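Local coordinates for fucoxanthin chlorophyll a/c-binding protein Lhcq3 (PDB 6L4U) that probably harvests light as a membrane antenna protein, holding chlorophylls a and c and carotenoids so that excitation energy can pass on toward a photosystem, at residues Gly79-Gly84 with Met183-Ala188; Met131-Lys136 with Thr148-Ala153. All coordinates share one frame; numbering follows the deposited sequence.

Interaction 1: residues Gly79-Gly84 with Met183-Ala188; sequences GYLVQG and MSFISA. With CLA (chlorophyll a), chain B.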
loop_
_atom_site.group_PDB
_atom_site.type_symbol
_atom_site.label_atom_id
_atom_site.label_comp_id
_atom_site.label_asym_id
_atom_site.label_seq_id
_atom_site.Cartn_x
_atom_site.Cartn_y
_atom_site.Cartn_z
ATOM N N GLY X 79 16.198 -35.388 79.672
ATOM C CA GLY X 79 17.196 -35.607 78.639
ATOM C C GLY X 79 18.490 -34.862 78.887
ATOM O O GLY X 79 19.555 -35.303 78.454
ATOM N N TYR X 80 18.425 -33.737 79.597
ATOM C CA TYR X 80 19.649 -33.066 80.011
ATOM C C TYR X 80 20.273 -33.734 81.226
ATOM O O TYR X 80 21.502 -33.769 81.343
ATOM C CB TYR X 80 19.373 -31.594 80.308
ATOM C CG TYR X 80 20.579 -30.707 80.117
ATOM C CD1 TYR X 80 20.856 -30.137 78.881
ATOM C CD2 TYR X 80 21.443 -30.443 81.169
ATOM C CE1 TYR X 80 21.961 -29.327 78.700
ATOM C CE2 TYR X 80 22.550 -29.635 80.998
ATOM C CZ TYR X 80 22.802 -29.080 79.763
ATOM O OH TYR X 80 23.902 -28.276 79.590
ATOM N N LEU X 81 19.452 -34.265 82.134
ATOM C CA LEU X 81 19.977 -34.916 83.329
ATOM C C LEU X 81 20.579 -36.277 83.010
ATOM O O LEU X 81 21.562 -36.686 83.637
ATOM C CB LEU X 81 18.873 -35.056 84.374
ATOM C CG LEU X 81 18.510 -33.779 85.130
ATOM C CD1 LEU X 81 17.421 -34.056 86.146
ATOM C CD2 LEU X 81 19.728 -33.172 85.792
ATOM N N VAL X 82 20.009 -36.987 82.038
ATOM C CA VAL X 82 20.504 -38.315 81.698
ATOM C C VAL X 82 21.759 -38.212 80.841
ATOM O O VAL X 82 22.781 -38.844 81.128
ATOM C CB VAL X 82 19.397 -39.129 81.004
ATOM C CG1 VAL X 82 19.972 -40.313 80.255
ATOM C CG2 VAL X 82 18.372 -39.595 82.024
ATOM N N GLN X 83 21.709 -37.397 79.786
ATOM C CA GLN X 83 22.865 -37.270 78.905
ATOM C C GLN X 83 23.965 -36.431 79.538
ATOM O O GLN X 83 25.127 -36.525 79.127
ATOM C CB GLN X 83 22.439 -36.672 77.566
ATOM C CG GLN X 83 21.425 -37.515 76.818
ATOM C CD GLN X 83 20.570 -36.701 75.869
ATOM O OE1 GLN X 83 19.343 -36.775 75.905
ATOM N NE2 GLN X 83 21.214 -35.919 75.016
ATOM N N GLY X 84 23.627 -35.611 80.534
ATOM C CA GLY X 84 24.633 -34.823 81.222
ATOM C C GLY X 84 25.489 -35.627 82.174
ATOM O O GLY X 84 26.624 -35.230 82.457
ATOM N N MET X 183 14.684 -24.224 81.466
ATOM C CA MET X 183 15.111 -22.844 81.274
ATOM C C MET X 183 16.257 -22.484 82.208
ATOM O O MET X 183 17.049 -21.590 81.896
ATOM C CB MET X 183 13.938 -21.885 81.477
ATOM C CG MET X 183 12.977 -21.798 80.300
ATOM S SD MET X 183 13.776 -21.911 78.688
ATOM C CE MET X 183 14.485 -20.274 78.538
ATOM N N SER X 184 16.364 -23.166 83.350
ATOM C CA SER X 184 17.526 -22.978 84.210
ATOM C C SER X 184 18.752 -23.678 83.650
ATOM O O SER X 184 19.873 -23.198 83.838
ATOM C CB SER X 184 17.234 -23.494 85.615
ATOM O OG SER X 184 17.400 -24.897 85.678
ATOM N N PHE X 185 18.562 -24.801 82.958
ATOM C CA PHE X 185 19.694 -25.576 82.462
ATOM C C PHE X 185 20.362 -24.881 81.286
ATOM O O PHE X 185 21.589 -24.928 81.147
ATOM C CB PHE X 185 19.248 -26.979 82.041
ATOM C CG PHE X 185 18.852 -27.885 83.184
ATOM C CD1 PHE X 185 19.060 -27.531 84.510
ATOM C CD2 PHE X 185 18.263 -29.106 82.914
ATOM C CE1 PHE X 185 18.686 -28.374 85.535
ATOM C CE2 PHE X 185 17.893 -29.951 83.935
ATOM C CZ PHE X 185 18.100 -29.585 85.246
ATOM N N ILE X 186 19.566 -24.239 80.429
ATOM C CA ILE X 186 20.114 -23.471 79.318
ATOM C C ILE X 186 20.756 -22.190 79.833
ATOM O O ILE X 186 21.802 -21.762 79.329
ATOM C CB ILE X 186 18.999 -23.187 78.296
ATOM C CG1 ILE X 186 18.380 -24.498 77.819
ATOM C CG2 ILE X 186 19.532 -22.436 77.091
ATOM C CD1 ILE X 186 17.065 -24.314 77.113
ATOM N N SER X 187 20.161 -21.575 80.856
ATOM C CA SER X 187 20.719 -20.352 81.423
ATOM C C SER X 187 22.012 -20.632 82.177
ATOM O O SER X 187 22.912 -19.786 82.211
ATOM C CB SER X 187 19.696 -19.693 82.343
ATOM O OG SER X 187 20.222 -18.515 82.921
ATOM N N ALA X 188 22.121 -21.812 82.789
ATOM C CA ALA X 188 23.366 -22.185 83.448
ATOM C C ALA X 188 24.440 -22.569 82.443
ATOM O O ALA X 188 25.631 -22.388 82.715
ATOM C CB ALA X 188 23.125 -23.338 84.418
HETATM MG MG CLA B . 17.929 -38.009 74.798
HETATM C CHA CLA B . 20.558 -39.702 73.365
HETATM C CHB CLA B . 17.995 -35.875 72.176
HETATM C CHC CLA B . 14.993 -36.773 75.903
HETATM C CHD CLA B . 17.774 -40.646 77.386
HETATM N NA CLA B . 19.034 -37.836 73.057
HETATM C C1A CLA B . 20.059 -38.480 72.655
HETATM C C2A CLA B . 20.686 -38.012 71.369
HETATM C C3A CLA B . 19.898 -36.767 71.074
HETATM C C4A CLA B . 18.911 -36.834 72.187
HETATM C CMA CLA B . 20.796 -35.551 71.242
HETATM C CAA CLA B . 20.122 -38.708 70.120
HETATM C CBA CLA B . 19.863 -40.207 69.982
HETATM C CGA CLA B . 18.631 -40.760 70.671
HETATM O O1A CLA B . 18.406 -41.955 70.599
HETATM O O2A CLA B . 17.688 -39.961 71.434
HETATM N NB CLA B . 16.682 -36.548 74.120
HETATM C C1B CLA B . 16.886 -35.708 73.111
HETATM C C2B CLA B . 15.867 -34.643 72.939
HETATM C C3B CLA B . 14.965 -34.939 74.076
HETATM C C4B CLA B . 15.574 -36.128 74.722
HETATM C CMB CLA B . 15.802 -33.557 71.899
HETATM C CAB CLA B . 13.732 -34.256 74.521
HETATM C CBB CLA B . 13.704 -32.961 74.738
HETATM N NC CLA B . 16.672 -38.603 76.315
HETATM C C1C CLA B . 15.528 -37.957 76.596
HETATM C C2C CLA B . 14.758 -38.526 77.727
HETATM C C3C CLA B . 15.588 -39.664 78.160
HETATM C C4C CLA B . 16.735 -39.610 77.224
HETATM C CMC CLA B . 13.451 -38.054 78.299
HETATM C CAC CLA B . 15.331 -40.643 79.274
HETATM C CBC CLA B . 14.544 -41.769 78.642
HETATM N ND CLA B . 18.838 -39.753 75.320
HETATM C C1D CLA B . 18.804 -40.744 76.355
HETATM C C2D CLA B . 19.849 -41.797 76.271
HETATM C C3D CLA B . 20.556 -41.347 75.042
HETATM C C4D CLA B . 19.915 -40.208 74.585
HETATM C CMD CLA B . 20.243 -43.011 77.064
HETATM C CAD CLA B . 21.662 -41.639 74.099
HETATM O OBD CLA B . 22.490 -42.609 74.179
HETATM C CBD CLA B . 21.699 -40.601 73.054
HETATM C CGD CLA B . 22.984 -39.863 73.248
HETATM O O1D CLA B . 23.828 -39.865 72.374
HETATM O O2D CLA B . 23.234 -39.127 74.471
HETATM C CED CLA B . 24.258 -38.138 74.481
HETATM C C1 CLA B . 17.052 -40.608 72.534
HETATM C C2 CLA B . 15.550 -40.468 72.519
HETATM C C3 CLA B . 14.792 -40.944 73.521
HETATM C C4 CLA B . 15.404 -41.654 74.691
HETATM C C5 CLA B . 13.295 -40.792 73.479
HETATM C C6 CLA B . 12.808 -39.460 74.031
HETATM C C7 CLA B . 11.521 -39.641 74.827
HETATM C C8 CLA B . 10.402 -40.256 73.991
HETATM C C9 CLA B . 9.947 -39.297 72.898
HETATM C C10 CLA B . 9.223 -40.603 74.890
HETATM C C11 CLA B . 8.977 -42.107 75.001
HETATM C C12 CLA B . 10.040 -42.850 75.815
HETATM C C13 CLA B . 9.797 -42.922 77.329
HETATM C C14 CLA B . 8.320 -42.870 77.717
HETATM C C15 CLA B . 10.587 -41.841 78.065
HETATM C C16 CLA B . 10.904 -42.251 79.498
HETATM C C17 CLA B . 10.973 -41.044 80.427
HETATM C C18 CLA B . 11.314 -41.449 81.860
HETATM C C19 CLA B . 12.738 -41.982 81.968
HETATM C C20 CLA B . 10.318 -42.466 82.406
#

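Interaction 2: residues Met131-Lys136 with Thr148-Ala153; sequences MITESK and TMVFPA. With CLA (chlorophyll a), chain C.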
loop_
_atom_site.group_PDB
_atom_site.type_symbol
_atom_site.label_atom_id
_atom_site.label_comp_id
_atom_site.label_asym_id
_atom_site.label_seq_id
_atom_site.Cartn_x
_atom_site.Cartn_y
_atom_site.Cartn_z
ATOM N N MET X 131 0.271 -33.498 63.481
ATOM C CA MET X 131 -0.847 -33.476 62.542
ATOM C C MET X 131 -2.009 -34.335 63.023
ATOM O O MET X 131 -3.168 -33.996 62.767
ATOM C CB MET X 131 -0.398 -33.946 61.158
ATOM C CG MET X 131 0.370 -32.914 60.343
ATOM S SD MET X 131 -0.631 -31.631 59.583
ATOM C CE MET X 131 -1.100 -32.425 58.055
ATOM N N ILE X 132 -1.725 -35.439 63.714
ATOM C CA ILE X 132 -2.785 -36.355 64.125
ATOM C C ILE X 132 -3.583 -35.782 65.289
ATOM O O ILE X 132 -4.819 -35.782 65.263
ATOM C CB ILE X 132 -2.185 -37.737 64.451
ATOM C CG1 ILE X 132 -1.917 -38.499 63.157
ATOM C CG2 ILE X 132 -3.100 -38.550 65.354
ATOM C CD1 ILE X 132 -1.248 -39.819 63.354
ATOM N N THR X 133 -2.901 -35.258 66.310
ATOM C CA THR X 133 -3.597 -34.704 67.466
ATOM C C THR X 133 -4.317 -33.399 67.157
ATOM O O THR X 133 -5.213 -33.011 67.911
ATOM C CB THR X 133 -2.625 -34.493 68.623
ATOM O OG1 THR X 133 -1.751 -33.399 68.324
ATOM C CG2 THR X 133 -1.822 -35.747 68.886
ATOM N N GLU X 134 -3.955 -32.717 66.076
ATOM C CA GLU X 134 -4.729 -31.569 65.630
ATOM C C GLU X 134 -5.971 -31.974 64.859
ATOM O O GLU X 134 -6.991 -31.281 64.933
ATOM C CB GLU X 134 -3.873 -30.665 64.751
ATOM C CG GLU X 134 -2.947 -29.765 65.510
ATOM C CD GLU X 134 -3.660 -28.635 66.196
ATOM O OE1 GLU X 134 -3.698 -28.635 67.440
ATOM O OE2 GLU X 134 -4.184 -27.748 65.500
ATOM N N SER X 135 -5.912 -33.092 64.139
ATOM C CA SER X 135 -6.985 -33.532 63.256
ATOM C C SER X 135 -7.979 -34.460 63.941
ATOM O O SER X 135 -8.599 -35.295 63.274
ATOM C CB SER X 135 -6.392 -34.202 62.021
ATOM O OG SER X 135 -5.685 -35.371 62.383
ATOM N N LYS X 136 -8.139 -34.344 65.254
ATOM C CA LYS X 136 -9.218 -35.022 65.947
ATOM C C LYS X 136 -10.553 -34.394 65.546
ATOM O O LYS X 136 -10.586 -33.241 65.111
ATOM C CB LYS X 136 -8.988 -34.943 67.455
ATOM C CG LYS X 136 -7.807 -35.771 67.911
ATOM C CD LYS X 136 -7.987 -37.223 67.526
ATOM C CE LYS X 136 -6.656 -37.946 67.471
ATOM N NZ LYS X 136 -6.832 -39.419 67.547
ATOM N N THR X 148 -3.742 -36.866 72.984
ATOM C CA THR X 148 -3.532 -38.175 73.572
ATOM C C THR X 148 -2.520 -38.950 72.732
ATOM O O THR X 148 -1.996 -38.448 71.740
ATOM C CB THR X 148 -4.856 -38.927 73.692
ATOM O OG1 THR X 148 -5.397 -39.159 72.387
ATOM C CG2 THR X 148 -5.843 -38.123 74.515
ATOM N N MET X 149 -2.259 -40.194 73.128
ATOM C CA MET X 149 -1.133 -40.934 72.570
ATOM C C MET X 149 -1.425 -41.414 71.157
ATOM O O MET X 149 -2.530 -41.873 70.858
ATOM C CB MET X 149 -0.773 -42.111 73.473
ATOM C CG MET X 149 0.706 -42.457 73.441
ATOM S SD MET X 149 1.187 -43.683 74.666
ATOM C CE MET X 149 0.653 -42.878 76.170
ATOM N N VAL X 150 -0.422 -41.300 70.291
ATOM C CA VAL X 150 -0.566 -41.585 68.870
ATOM C C VAL X 150 -0.061 -42.990 68.586
ATOM O O VAL X 150 -0.785 -43.821 68.029
ATOM C CB VAL X 150 0.187 -40.545 68.022
ATOM C CG1 VAL X 150 0.244 -40.979 66.576
ATOM C CG2 VAL X 150 -0.479 -39.194 68.140
ATOM N N PHE X 151 1.187 -43.258 68.941
ATOM C CA PHE X 151 1.733 -44.597 68.788
ATOM C C PHE X 151 2.626 -44.927 69.972
ATOM O O PHE X 151 3.690 -44.317 70.138
ATOM C CB PHE X 151 2.517 -44.737 67.488
ATOM C CG PHE X 151 2.688 -46.155 67.050
ATOM C CD1 PHE X 151 1.632 -46.846 66.480
ATOM C CD2 PHE X 151 3.893 -46.807 67.233
ATOM C CE1 PHE X 151 1.782 -48.158 66.081
ATOM C CE2 PHE X 151 4.052 -48.119 66.837
ATOM C CZ PHE X 151 2.995 -48.795 66.261
ATOM N N PRO X 152 2.247 -45.898 70.810
ATOM C CA PRO X 152 1.091 -46.795 70.744
ATOM C C PRO X 152 -0.198 -46.130 71.252
ATOM O O PRO X 152 -0.182 -45.416 72.247
ATOM C CB PRO X 152 1.527 -47.960 71.633
ATOM C CG PRO X 152 2.424 -47.330 72.635
ATOM C CD PRO X 152 3.042 -46.124 72.024
ATOM N N ALA X 153 -1.306 -46.343 70.542
ATOM C CA ALA X 153 -2.534 -45.582 70.778
ATOM C C ALA X 153 -3.405 -46.264 71.835
ATOM O O ALA X 153 -4.499 -46.760 71.563
ATOM C CB ALA X 153 -3.299 -45.396 69.477
HETATM MG MG CLA C . 5.583 -43.659 70.980
HETATM C CHA CLA C . 4.533 -40.415 71.546
HETATM C CHB CLA C . 5.993 -42.885 67.720
HETATM C CHC CLA C . 7.108 -46.655 70.617
HETATM C CHD CLA C . 5.407 -44.233 74.630
HETATM N NA CLA C . 5.353 -41.947 69.829
HETATM C C1A CLA C . 4.885 -40.793 70.130
HETATM C C2A CLA C . 4.726 -39.824 68.975
HETATM C C3A CLA C . 5.160 -40.660 67.787
HETATM C C4A CLA C . 5.522 -41.916 68.503
HETATM C CMA CLA C . 3.990 -40.918 66.848
HETATM C CAA CLA C . 5.711 -38.638 68.977
HETATM C CBA CLA C . 6.974 -38.720 69.842
HETATM C CGA CLA C . 8.095 -39.448 69.145
HETATM O O1A CLA C . 8.300 -39.268 67.957
HETATM O O2A CLA C . 8.942 -40.372 69.876
HETATM N NB CLA C . 6.439 -44.616 69.396
HETATM C C1B CLA C . 6.453 -44.217 68.128
HETATM C C2B CLA C . 7.019 -45.194 67.160
HETATM C C3B CLA C . 7.357 -46.326 68.050
HETATM C C4B CLA C . 6.947 -45.851 69.400
HETATM C CMB CLA C . 7.195 -45.071 65.673
HETATM C CAB CLA C . 7.952 -47.636 67.686
HETATM C CBB CLA C . 7.344 -48.780 67.944
HETATM N NC CLA C . 6.172 -45.086 72.346
HETATM C C1C CLA C . 6.708 -46.262 71.975
HETATM C C2C CLA C . 6.913 -47.234 73.075
HETATM C C3C CLA C . 6.410 -46.510 74.252
HETATM C C4C CLA C . 5.979 -45.210 73.683
HETATM C CMC CLA C . 7.494 -48.618 73.017
HETATM C CAC CLA C . 6.341 -46.977 75.681
HETATM C CBC CLA C . 4.984 -47.633 75.799
HETATM N ND CLA C . 5.145 -42.670 72.704
HETATM C C1D CLA C . 5.029 -42.923 74.111
HETATM C C2D CLA C . 4.522 -41.798 74.931
HETATM C C3D CLA C . 4.328 -40.784 73.860
HETATM C C4D CLA C . 4.710 -41.359 72.659
HETATM C CMD CLA C . 4.229 -41.559 76.386
HETATM C CAD CLA C . 3.903 -39.394 73.577
HETATM O OBD CLA C . 3.483 -38.552 74.447
HETATM C CBD CLA C . 4.019 -39.143 72.127
HETATM C CGD CLA C . 2.659 -38.807 71.605
HETATM O O1D CLA C . 1.921 -39.664 71.163
HETATM O O2D CLA C . 2.222 -37.426 71.613
HETATM C CED CLA C . 0.916 -37.104 71.161
HETATM C C1 CLA C . 8.878 -41.772 69.620
HETATM C C2 CLA C . 9.318 -42.499 70.867
HETATM C C3 CLA C . 10.457 -43.207 70.889
HETATM C C4 CLA C . 11.338 -43.312 69.678
HETATM C C5 CLA C . 10.874 -43.903 72.157
HETATM C C6 CLA C . 9.922 -45.001 72.615
HETATM C C7 CLA C . 10.471 -46.395 72.322
HETATM C C8 CLA C . 11.874 -46.603 72.886
HETATM C C9 CLA C . 12.494 -47.883 72.332
HETATM C C10 CLA C . 11.841 -46.630 74.412
HETATM C C11 CLA C . 12.761 -45.550 74.968
HETATM C C12 CLA C . 13.859 -46.145 75.841
HETATM C C13 CLA C . 14.054 -45.321 77.109
HETATM C C14 CLA C . 15.181 -45.884 77.970
HETATM C C15 CLA C . 12.738 -45.230 77.877
HETATM C C16 CLA C . 12.364 -46.495 78.642
HETATM C C17 CLA C . 10.964 -46.343 79.226
HETATM C C18 CLA C . 10.861 -46.871 80.655
HETATM C C19 CLA C . 11.918 -46.246 81.561
HETATM C C20 CLA C . 10.932 -48.393 80.694
#

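Interaction 1: residues Gly79-Gly84 with Met183-Ala188
Y80 and F185 are where the two backbones, both helical, come nearest, their CA atoms 7.9 Å apart; no hydrogen bond crosses between the two segments, and the contact is made by side chains. F185 carries its side of the contact. Its CD2 lies 3.8 Å from CB of Y80, while at the far end of the ring CZ meets CD2 of L81 at 4.0 Å. The two aromatic side chains run in opposite senses, one alongside the other; their planes are inclined by 33° and their centroids stand 5.5 Å apart, an oblique pairing that brings CB of F185 over one face of the tyrosine, toward its rim. With chi1 at -153°, CG of Y80 lies opposite the backbone N and the ring reaches alongside F185. L81 lies nearly perpendicular to the phenylalanine side chain. With F185 cut back to an alanine, the space between the helices would probably be left underfilled, and Y80 and L81 would lose their partner in this contact. On another flank of helix 56-85, G79, with no side chain, brings its CA to 3.5 Å from C1C of a chlorophyll a, and Q83 reaches the magnesium with its side-chain amide. The contact thus joins helix 56-85 to helix 161-190 near their C-terminal ends, with F204 packed edge-to-face on F185 and helix 107-110 touching Y80 through P107 and L108.

Interaction 2: residues Met131-Lys136 with Thr148-Ala153
V150 meets I132 and T133 in the apolar part of this contact, which illustrates how a loop can be packed on a helix end and bind a pigment at the same time. The first torsion of the valine, 170°, sets its methyls on separate tasks: CG1 comes to 3.7 Å from CD1 of I132 and also borders the CMA methyl of the chlorophyll a, whereas CG2 lies 3.8 Å from CG2 of T133 and close to CG2 of I132. T133 reaches across V150 almost squarely, and its methyl is shared, touching CED of the pigment as well. No hydrogen bond joins the two segments.

The polar interactions run instead from the loop backbone to the chlorophyll. The amide N of V150 donates to O1D of the pigment's methyl ester at 3.0 Å, with an N-H...O angle of 156°. One residue on, the carbonyl O of F151 binds the magnesium at 2.2 Å, so the metal's protein ligand depends on the path of the main chain. Contacts with the macrocycle complete the grip: CD2 of F151 approaches C2B at 3.5 Å, CD of P152 lies 3.3 Å from NC, and SD of M149 passes near C2D. The peptide bond before P152 is cis, which turns the chain where the carbonyl meets the metal.

Close by on the helix, E134 binds the magnesium of a chlorophyll c1 through OE2, while Y140 and H139 hydrogen-bond to its OE1. T125 adds a hydrogen bond to the chlorophyll a from helix 116-134. Together, helix end and loop form a pigment pocket of the chlorophyll a/b-binding family, its central metal bound by a main-chain carbonyl.

In the fold
Interactions 1 and 2 flank the middle of the chain, with centres about 28 Å apart and nearest atoms about 18 Å apart, so they do not touch. Along the chain, interaction 2 falls between the two segments that interaction 1 brings together: the first joins helix 56-85 to helix 161-190, and the second folds the connection between helices 116-134 and 161-190 back onto the end of the former. Each lies beside a different chlorophyll a. The two sites thus offer the metal different kinds of protein ligand, one from a side chain and one from the main chain. Their separation is consistent with pigment sites near opposite membrane faces of one antenna unit.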